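Local coordinates for protein vacuolar aminopeptidase 1 (Saccharomyces cerevisiae, PDB 5JGF) that removes N-terminal amino acids from peptides and proteins as a zinc-dependent vacuolar enzyme, and is also the major cargo of the cytoplasm-to-vacuole targeting pathway, at residues D[33-37]-D[61-65]; D[79-85]-D[333-337]; D[273-277]-D[456-461]. All coordinates share one frame; numbering follows the deposited sequence.

Contact 1: residues D[33-37]-D[61-65]; sequences AELLD and FYTIR
Leu36 and Tyr62 show how a single aromatic side chain can serve both the apolar and the polar half of a helix-strand interface. The methyl CD1 of Leu36 lies over one face of the Tyr62 ring, 4.0 Å from the centroid and displaced toward the CG end, where the CD1-CG separation falls to 3.7 Å. This is a CH-pi contact, and its surroundings are dense: Leu36 also reaches Leu70 and Ala72 of strand 69-76 and Met271 and Ile275 of helix 261-278, while Tyr62 makes an edge-to-face pair with Tyr43. Farther along the ring, Ala33 CB approaches Tyr62 CE2 at 3.7 Å from an oblique direction.

The segments belong to helix 25-38 and strand 58-65, the latter close to one border of the mixed sheet in this alpha/beta enzyme of the M18 family. They run nearly antiparallel, with their axes 9.6 Å apart. Tyr62 bridges that gap because its CG sits between the backbone N and the carbonyl carbon (chi1 76°), which directs the ring to the helix.

Packing thins toward the solvent side. Ile64 brings only CD1 near Ala33 CB, at 4.0 Å, and exposed Asp37 contributes its carboxylate rather than any apolar surface. Tyr62 OH donates a short hydrogen bond to Asp37 OD1, 2.6 Å long, meeting the oxygen on its syn side but 34° out of the carboxylate plane. OD1 comes in at the edge of the Tyr62 ring, near its plane, with the carboxylate turned 50° from it.

Contact 2: residues D[79-85]-D[333-337]; sequences WRAEKGV and TVWAN
Val334, near the end of a beta-alpha-beta crossover from strand 289-295 to strand 339-347, packs into the loop of residues 79-85 that leads to strand 86-91, the parallel strand between those two. The contact thus joins two entrances to the central sheet. The two branches of Val334 diverge but both lie against Trp79: CG2 meets Ala81 CB at 3.6 Å, and CG1, anti to the backbone N (chi1 172°), meets Val85 CG2 at the same distance. The six-membered ring of Trp79 crosses the valine at about a right angle, with CH2 3.9 Å from CG2. That indole is in turn held to its own loop by a hydrogen bond from NE1 to Gly84 O, 2.9 Å long.

No conventional hydrogen bond links the segments, but backbones come close enough for CA-H...O contacts. Val334 CA faces Ala81 O at 3.4 Å, and Gly84, whose positive phi of 64° suits a glycine, turns its CA toward Asn337 O. Asn337 is the first residue to leave the helix; its amide shares ND2 between Thr333 O and Lys47 O of a neighbouring subunit, while its CG rests 3.2 Å from Glu82 O.

Contact 3: residues D[273-277]-D[456-461]; sequences ALICY and FNGFFK
Tyr277 and Phe460 illustrate how aromatic side chains can interlock without stacking well. Their rings are turned only 28° from parallel, yet the centroids are 5.5 Å apart and the rings barely overlap. The closer contact is made by the methylene of Phe460: CB sits almost exactly above the middle of the Tyr277 ring, 3.6 Å from its centroid and 10° off the normal. A second CH-pi contact runs the other way across the interface, with Leu274 CD1 lying over one face of the Phe460 ring, 4.1 Å from the centroid and offset toward the rim. Leu274 CG is anti to its amide nitrogen, which carries the methyl toward that ring. Within its own helix, Phe459 CD2 covers the opposite face of Phe460.

Aliphatic contact takes over where the backbones are nearest. Ala273 CB meets Phe456 CB at 3.4 Å, a close fit that the small alanine permits, while the phenyl group of Phe456 leads away toward Ile88 and Ala343 on the sheet. The axes of segments 273-277 and 456-461, on helices 261-278 and 448-468, approach to 8.6 Å and cross at -50°, consistent with ridges-into-grooves packing of rows four residues apart, such as Ala273-Tyr277 and Phe456-Phe460. Both helices lie on the central sheet, to which Leu274 and Phe460 also pack through Val292.

Polar side chains contribute without bonding across the interface. Asn457 ND2 approaches Tyr277 CB at 3.4 Å, its OD1 accepts a weak hydrogen bond from Lys461 NZ, and Lys461 CG touches the edge of the tyrosine ring. With no hydrogen bond or salt bridge between the two segments, their association here rests on shape and on CH-pi and apolar contacts.

Overall arrangement
From the N terminus, contact 1 closes first, folding helix 25-38 back against strand 58-65 across some two dozen residues that include strand 42-43, before either of the others opens. Contact 2 then opens at 79-85 and contact 3 at 273-277; contact 2 closes at 333-337 and contact 3 at 456-461, so these two long-range closures cross rather than nest. Their nearest atoms remain about 6 Å apart. Contacts 1 and 3 touch directly, Leu36 CD2 lying 3.5 Å from Ile275 CD1. Contact 1 thus joins a helix to the mixed sheet, contact 2 the loop entering strand 86-91 to the helix entering strand 339-347, and contact 3 two helices that lie on that sheet.

Contact 1: residues D[33-37]-D[61-65]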
loop_
_atom_site.group_PDB
_atom_site.type_symbol
_atom_site.label_atom_id
_atom_site.label_comp_id
_atom_site.label_asym_id
_atom_site.label_seq_id
_atom_site.Cartn_x
_atom_site.Cartn_y
_atom_site.Cartn_z
ATOM N N ALA D 33 3.909 30.377 50.327
ATOM C CA ALA D 33 4.296 30.233 51.726
ATOM C C ALA D 33 4.570 31.612 52.299
ATOM O O ALA D 33 4.175 31.923 53.424
ATOM C CB ALA D 33 5.547 29.367 51.841
ATOM N N GLU D 34 5.251 32.435 51.513
ATOM C CA GLU D 34 5.589 33.788 51.927
ATOM C C GLU D 34 4.334 34.630 52.099
ATOM O O GLU D 34 4.229 35.419 53.044
ATOM C CB GLU D 34 6.504 34.418 50.886
ATOM C CG GLU D 34 7.102 35.740 51.302
ATOM C CD GLU D 34 8.160 36.211 50.311
ATOM O OE1 GLU D 34 8.409 37.425 50.187
ATOM O OE2 GLU D 34 8.756 35.358 49.630
ATOM N N LEU D 35 3.384 34.452 51.185
ATOM C CA LEU D 35 2.119 35.178 51.229
ATOM C C LEU D 35 1.321 34.758 52.459
ATOM O O LEU D 35 0.708 35.591 53.135
ATOM C CB LEU D 35 1.305 34.881 49.966
ATOM C CG LEU D 35 -0.048 35.587 49.842
ATOM C CD1 LEU D 35 0.180 37.091 49.752
ATOM C CD2 LEU D 35 -0.788 35.080 48.605
ATOM N N LEU D 36 1.324 33.458 52.736
ATOM C CA LEU D 36 0.613 32.924 53.893
ATOM C C LEU D 36 1.242 33.436 55.189
ATOM O O LEU D 36 0.527 33.769 56.139
ATOM C CB LEU D 36 0.629 31.393 53.861
ATOM C CG LEU D 36 -0.247 30.780 52.764
ATOM C CD1 LEU D 36 0.168 29.338 52.514
ATOM C CD2 LEU D 36 -1.713 30.864 53.170
ATOM N N ASP D 37 2.573 33.493 55.230
ATOM C CA ASP D 37 3.271 33.993 56.415
ATOM C C ASP D 37 2.807 35.419 56.684
ATOM O O ASP D 37 2.453 35.774 57.807
ATOM C CB ASP D 37 4.789 34.023 56.209
ATOM C CG ASP D 37 5.418 32.646 56.199
ATOM O OD1 ASP D 37 4.825 31.700 56.756
ATOM O OD2 ASP D 37 6.530 32.520 55.645
ATOM N N PHE D 61 -3.165 27.762 59.457
ATOM C CA PHE D 61 -1.887 27.085 59.278
ATOM C C PHE D 61 -1.655 26.635 57.840
ATOM O O PHE D 61 -2.514 26.775 56.969
ATOM C CB PHE D 61 -1.807 25.830 60.157
ATOM C CG PHE D 61 -2.367 26.003 61.545
ATOM C CD1 PHE D 61 -3.738 25.940 61.772
ATOM C CD2 PHE D 61 -1.519 26.211 62.626
ATOM C CE1 PHE D 61 -4.257 26.082 63.057
ATOM C CE2 PHE D 61 -2.032 26.355 63.917
ATOM C CZ PHE D 61 -3.400 26.289 64.129
ATOM N N TYR D 62 -0.468 26.090 57.610
ATOM C CA TYR D 62 -0.119 25.532 56.313
ATOM C C TYR D 62 1.111 24.665 56.498
ATOM O O TYR D 62 1.884 24.861 57.437
ATOM C CB TYR D 62 0.137 26.623 55.260
ATOM C CG TYR D 62 1.463 27.351 55.354
ATOM C CD1 TYR D 62 1.630 28.441 56.209
ATOM C CD2 TYR D 62 2.543 26.971 54.555
ATOM C CE1 TYR D 62 2.836 29.136 56.261
ATOM C CE2 TYR D 62 3.752 27.657 54.600
ATOM C CZ TYR D 62 3.892 28.739 55.454
ATOM O OH TYR D 62 5.081 29.424 55.490
ATOM N N THR D 63 1.269 23.678 55.623
ATOM C CA THR D 63 2.420 22.798 55.683
ATOM C C THR D 63 2.885 22.562 54.255
ATOM O O THR D 63 2.154 22.844 53.300
ATOM C CB THR D 63 2.079 21.450 56.361
ATOM O OG1 THR D 63 3.283 20.697 56.551
ATOM C CG2 THR D 63 1.103 20.639 55.506
ATOM N N ILE D 64 4.101 22.055 54.109
ATOM C CA ILE D 64 4.656 21.807 52.790
ATOM C C ILE D 64 5.331 20.451 52.756
ATOM O O ILE D 64 5.956 20.032 53.731
ATOM C CB ILE D 64 5.694 22.889 52.423
ATOM C CG1 ILE D 64 5.028 24.267 52.442
ATOM C CG2 ILE D 64 6.291 22.606 51.042
ATOM C CD1 ILE D 64 5.996 25.416 52.253
ATOM N N ARG D 65 5.189 19.758 51.633
ATOM C CA ARG D 65 5.815 18.461 51.462
ATOM C C ARG D 65 6.686 18.516 50.212
ATOM O O ARG D 65 6.245 18.998 49.169
ATOM C CB ARG D 65 4.757 17.365 51.296
ATOM C CG ARG D 65 5.357 15.990 50.999
ATOM C CD ARG D 65 4.282 14.936 50.812
ATOM N NE ARG D 65 3.506 14.722 52.030
ATOM C CZ ARG D 65 2.479 13.884 52.125
ATOM N NH1 ARG D 65 2.095 13.174 51.068
ATOM N NH2 ARG D 65 1.835 13.753 53.278
#

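Contact 2: residues D[79-85]-D[333-337]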
loop_
_atom_site.group_PDB
_atom_site.type_symbol
_atom_site.label_atom_id
_atom_site.label_comp_id
_atom_site.label_asym_id
_atom_site.label_seq_id
_atom_site.Cartn_x
_atom_site.Cartn_y
_atom_site.Cartn_z
ATOM N N TRP D 79 -15.535 24.212 65.064
ATOM C CA TRP D 79 -15.725 23.212 64.019
ATOM C C TRP D 79 -16.051 21.845 64.611
ATOM O O TRP D 79 -15.573 21.491 65.691
ATOM C CB TRP D 79 -14.460 23.086 63.159
ATOM C CG TRP D 79 -14.566 22.008 62.110
ATOM C CD1 TRP D 79 -15.284 22.063 60.946
ATOM C CD2 TRP D 79 -13.972 20.704 62.153
ATOM N NE1 TRP D 79 -15.173 20.874 60.265
ATOM C CE2 TRP D 79 -14.374 20.022 60.981
ATOM C CE3 TRP D 79 -13.140 20.044 63.069
ATOM C CZ2 TRP D 79 -13.971 18.711 60.699
ATOM C CZ3 TRP D 79 -12.737 18.739 62.789
ATOM C CH2 TRP D 79 -13.155 18.087 61.609
ATOM N N ARG D 80 -16.881 21.088 63.903
ATOM C CA ARG D 80 -17.241 19.736 64.311
ATOM C C ARG D 80 -17.354 18.912 63.034
ATOM O O ARG D 80 -17.613 19.461 61.963
ATOM C CB ARG D 80 -18.559 19.724 65.100
ATOM C CG ARG D 80 -19.752 20.324 64.392
ATOM C CD ARG D 80 -20.864 20.628 65.394
ATOM N NE ARG D 80 -22.003 21.300 64.776
ATOM C CZ ARG D 80 -23.002 20.676 64.161
ATOM N NH1 ARG D 80 -23.014 19.350 64.083
ATOM N NH2 ARG D 80 -23.990 21.379 63.622
ATOM N N ALA D 81 -17.146 17.605 63.156
ATOM C CA ALA D 81 -17.179 16.683 62.023
ATOM C C ALA D 81 -18.311 16.894 61.027
ATOM O O ALA D 81 -18.092 16.865 59.813
ATOM C CB ALA D 81 -17.211 15.250 62.533
ATOM N N GLU D 82 -19.521 17.096 61.533
ATOM C CA GLU D 82 -20.681 17.284 60.674
ATOM C C GLU D 82 -20.595 18.505 59.760
ATOM O O GLU D 82 -21.320 18.593 58.768
ATOM C CB GLU D 82 -21.951 17.350 61.531
ATOM C CG GLU D 82 -22.207 16.080 62.341
ATOM C CD GLU D 82 -21.302 15.932 63.569
ATOM O OE1 GLU D 82 -21.237 14.807 64.112
ATOM O OE2 GLU D 82 -20.670 16.922 64.006
ATOM N N LYS D 83 -19.712 19.443 60.088
ATOM C CA LYS D 83 -19.538 20.643 59.275
ATOM C C LYS D 83 -18.718 20.355 58.016
ATOM O O LYS D 83 -18.715 21.143 57.066
ATOM C CB LYS D 83 -18.857 21.738 60.093
ATOM C CG LYS D 83 -19.802 22.423 61.071
ATOM C CD LYS D 83 -20.841 23.221 60.303
ATOM C CE LYS D 83 -21.894 23.817 61.208
ATOM N NZ LYS D 83 -22.838 24.654 60.414
ATOM N N GLY D 84 -18.028 19.219 58.024
ATOM C CA GLY D 84 -17.215 18.831 56.887
ATOM C C GLY D 84 -16.070 19.786 56.615
ATOM O O GLY D 84 -15.720 20.620 57.456
ATOM N N VAL D 85 -15.478 19.663 55.431
ATOM C CA VAL D 85 -14.366 20.516 55.041
ATOM C C VAL D 85 -14.638 21.131 53.668
ATOM O O VAL D 85 -15.133 20.450 52.767
ATOM C CB VAL D 85 -13.046 19.707 54.970
ATOM C CG1 VAL D 85 -11.878 20.633 54.680
ATOM C CG2 VAL D 85 -12.825 18.954 56.277
ATOM N N THR D 333 -17.508 10.768 58.722
ATOM C CA THR D 333 -18.579 11.747 58.828
ATOM C C THR D 333 -18.089 13.078 58.269
ATOM O O THR D 333 -18.838 13.797 57.611
ATOM C CB THR D 333 -19.020 11.935 60.294
ATOM O OG1 THR D 333 -19.687 10.749 60.737
ATOM C CG2 THR D 333 -19.958 13.125 60.426
ATOM N N VAL D 334 -16.824 13.393 58.531
ATOM C CA VAL D 334 -16.228 14.634 58.048
ATOM C C VAL D 334 -16.306 14.723 56.524
ATOM O O VAL D 334 -16.845 15.677 55.970
ATOM C CB VAL D 334 -14.745 14.740 58.469
ATOM C CG1 VAL D 334 -14.089 15.945 57.791
ATOM C CG2 VAL D 334 -14.643 14.859 59.990
ATOM N N TRP D 335 -15.772 13.714 55.846
ATOM C CA TRP D 335 -15.773 13.714 54.390
ATOM C C TRP D 335 -17.160 13.587 53.777
ATOM O O TRP D 335 -17.429 14.169 52.726
ATOM C CB TRP D 335 -14.836 12.617 53.875
ATOM C CG TRP D 335 -13.396 12.951 54.152
ATOM C CD1 TRP D 335 -12.516 12.241 54.918
ATOM C CD2 TRP D 335 -12.686 14.111 53.696
ATOM N NE1 TRP D 335 -11.304 12.889 54.971
ATOM C CE2 TRP D 335 -11.381 14.041 54.231
ATOM C CE3 TRP D 335 -13.028 15.206 52.889
ATOM C CZ2 TRP D 335 -10.415 15.024 53.986
ATOM C CZ3 TRP D 335 -12.067 16.184 52.644
ATOM C CH2 TRP D 335 -10.776 16.084 53.194
ATOM N N ALA D 336 -18.052 12.850 54.434
ATOM C CA ALA D 336 -19.404 12.697 53.913
ATOM C C ALA D 336 -20.085 14.063 53.854
ATOM O O ALA D 336 -20.972 14.288 53.030
ATOM C CB ALA D 336 -20.207 11.741 54.791
ATOM N N ASN D 337 -19.653 14.977 54.717
ATOM C CA ASN D 337 -20.227 16.319 54.768
ATOM C C ASN D 337 -19.361 17.385 54.103
ATOM O O ASN D 337 -19.618 18.575 54.262
ATOM C CB ASN D 337 -20.472 16.726 56.228
ATOM C CG ASN D 337 -21.657 16.009 56.843
ATOM O OD1 ASN D 337 -22.810 16.299 56.515
ATOM N ND2 ASN D 337 -21.380 15.063 57.735
#

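Contact 3: residues D[273-277]-D[456-461]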
loop_
_atom_site.group_PDB
_atom_site.type_symbol
_atom_site.label_atom_id
_atom_site.label_comp_id
_atom_site.label_asym_id
_atom_site.label_seq_id
_atom_site.Cartn_x
_atom_site.Cartn_y
_atom_site.Cartn_z
ATOM N N ALA D 273 -8.089 33.886 46.814
ATOM C CA ALA D 273 -9.441 33.845 47.352
ATOM C C ALA D 273 -9.396 33.427 48.820
ATOM O O ALA D 273 -10.093 34.002 49.659
ATOM C CB ALA D 273 -10.295 32.871 46.557
ATOM N N LEU D 274 -8.575 32.426 49.128
ATOM C CA LEU D 274 -8.450 31.944 50.502
ATOM C C LEU D 274 -7.941 33.054 51.423
ATOM O O LEU D 274 -8.450 33.237 52.528
ATOM C CB LEU D 274 -7.488 30.753 50.571
ATOM C CG LEU D 274 -7.266 30.206 51.988
ATOM C CD1 LEU D 274 -8.539 29.524 52.460
ATOM C CD2 LEU D 274 -6.101 29.229 52.010
ATOM N N ILE D 275 -6.928 33.784 50.962
ATOM C CA ILE D 275 -6.347 34.871 51.740
ATOM C C ILE D 275 -7.350 36.001 51.957
ATOM O O ILE D 275 -7.473 36.518 53.069
ATOM C CB ILE D 275 -5.056 35.411 51.059
ATOM C CG1 ILE D 275 -3.827 34.736 51.677
ATOM C CG2 ILE D 275 -4.944 36.922 51.228
ATOM C CD1 ILE D 275 -3.862 33.233 51.642
ATOM N N CYS D 276 -8.064 36.382 50.901
ATOM C CA CYS D 276 -9.065 37.440 51.006
ATOM C C CYS D 276 -10.145 37.015 51.987
ATOM O O CYS D 276 -10.624 37.815 52.789
ATOM C CB CYS D 276 -9.707 37.716 49.645
ATOM S SG CYS D 276 -8.618 38.522 48.458
ATOM N N TYR D 277 -10.529 35.746 51.909
ATOM C CA TYR D 277 -11.550 35.190 52.782
ATOM C C TYR D 277 -11.064 35.131 54.227
ATOM O O TYR D 277 -11.795 35.490 55.156
ATOM C CB TYR D 277 -11.934 33.790 52.287
ATOM C CG TYR D 277 -12.677 32.942 53.294
ATOM C CD1 TYR D 277 -12.024 31.926 53.992
ATOM C CD2 TYR D 277 -14.035 33.146 53.547
ATOM C CE1 TYR D 277 -12.702 31.133 54.915
ATOM C CE2 TYR D 277 -14.721 32.361 54.467
ATOM C CZ TYR D 277 -14.049 31.358 55.147
ATOM O OH TYR D 277 -14.724 30.583 56.062
ATOM N N PHE D 456 -14.208 31.670 43.791
ATOM C CA PHE D 456 -13.630 30.883 44.878
ATOM C C PHE D 456 -13.856 31.533 46.238
ATOM O O PHE D 456 -14.011 30.841 47.247
ATOM C CB PHE D 456 -12.130 30.681 44.642
ATOM C CG PHE D 456 -11.814 29.789 43.469
ATOM C CD1 PHE D 456 -10.749 30.083 42.625
ATOM C CD2 PHE D 456 -12.577 28.654 43.217
ATOM C CE1 PHE D 456 -10.448 29.260 41.541
ATOM C CE2 PHE D 456 -12.284 27.821 42.135
ATOM C CZ PHE D 456 -11.220 28.126 41.297
ATOM N N ASN D 457 -13.866 32.862 46.263
ATOM C CA ASN D 457 -14.091 33.598 47.503
ATOM C C ASN D 457 -15.526 33.301 47.929
ATOM O O ASN D 457 -15.796 33.018 49.100
ATOM C CB ASN D 457 -13.912 35.101 47.273
ATOM C CG ASN D 457 -13.964 35.905 48.566
ATOM O OD1 ASN D 457 -14.469 37.023 48.590
ATOM N ND2 ASN D 457 -13.428 35.340 49.639
ATOM N N GLY D 458 -16.437 33.351 46.960
ATOM C CA GLY D 458 -17.835 33.067 47.233
ATOM C C GLY D 458 -18.027 31.646 47.730
ATOM O O GLY D 458 -18.913 31.373 48.545
ATOM N N PHE D 459 -17.198 30.730 47.234
ATOM C CA PHE D 459 -17.273 29.334 47.650
ATOM C C PHE D 459 -16.969 29.191 49.141
ATOM O O PHE D 459 -17.730 28.565 49.879
ATOM C CB PHE D 459 -16.278 28.478 46.859
ATOM C CG PHE D 459 -16.070 27.104 47.438
ATOM C CD1 PHE D 459 -17.053 26.126 47.320
ATOM C CD2 PHE D 459 -14.897 26.793 48.122
ATOM C CE1 PHE D 459 -16.869 24.856 47.873
ATOM C CE2 PHE D 459 -14.704 25.530 48.680
ATOM C CZ PHE D 459 -15.691 24.558 48.554
ATOM N N PHE D 460 -15.854 29.762 49.585
ATOM C CA PHE D 460 -15.488 29.658 50.994
ATOM C C PHE D 460 -16.522 30.317 51.902
ATOM O O PHE D 460 -16.829 29.810 52.981
ATOM C CB PHE D 460 -14.105 30.268 51.238
ATOM C CG PHE D 460 -12.974 29.416 50.731
ATOM C CD1 PHE D 460 -12.853 28.090 51.136
ATOM C CD2 PHE D 460 -12.022 29.940 49.861
ATOM C CE1 PHE D 460 -11.803 27.297 50.687
ATOM C CE2 PHE D 460 -10.964 29.152 49.405
ATOM C CZ PHE D 460 -10.856 27.829 49.820
ATOM N N LYS D 461 -17.073 31.435 51.453
ATOM C CA LYS D 461 -18.070 32.142 52.244
ATOM C C LYS D 461 -19.412 31.429 52.352
ATOM O O LYS D 461 -19.992 31.354 53.437
ATOM C CB LYS D 461 -18.329 33.531 51.659
ATOM C CG LYS D 461 -17.227 34.545 51.855
ATOM C CD LYS D 461 -17.609 35.848 51.166
ATOM C CE LYS D 461 -16.593 36.943 51.419
ATOM N NZ LYS D 461 -16.919 38.179 50.649
#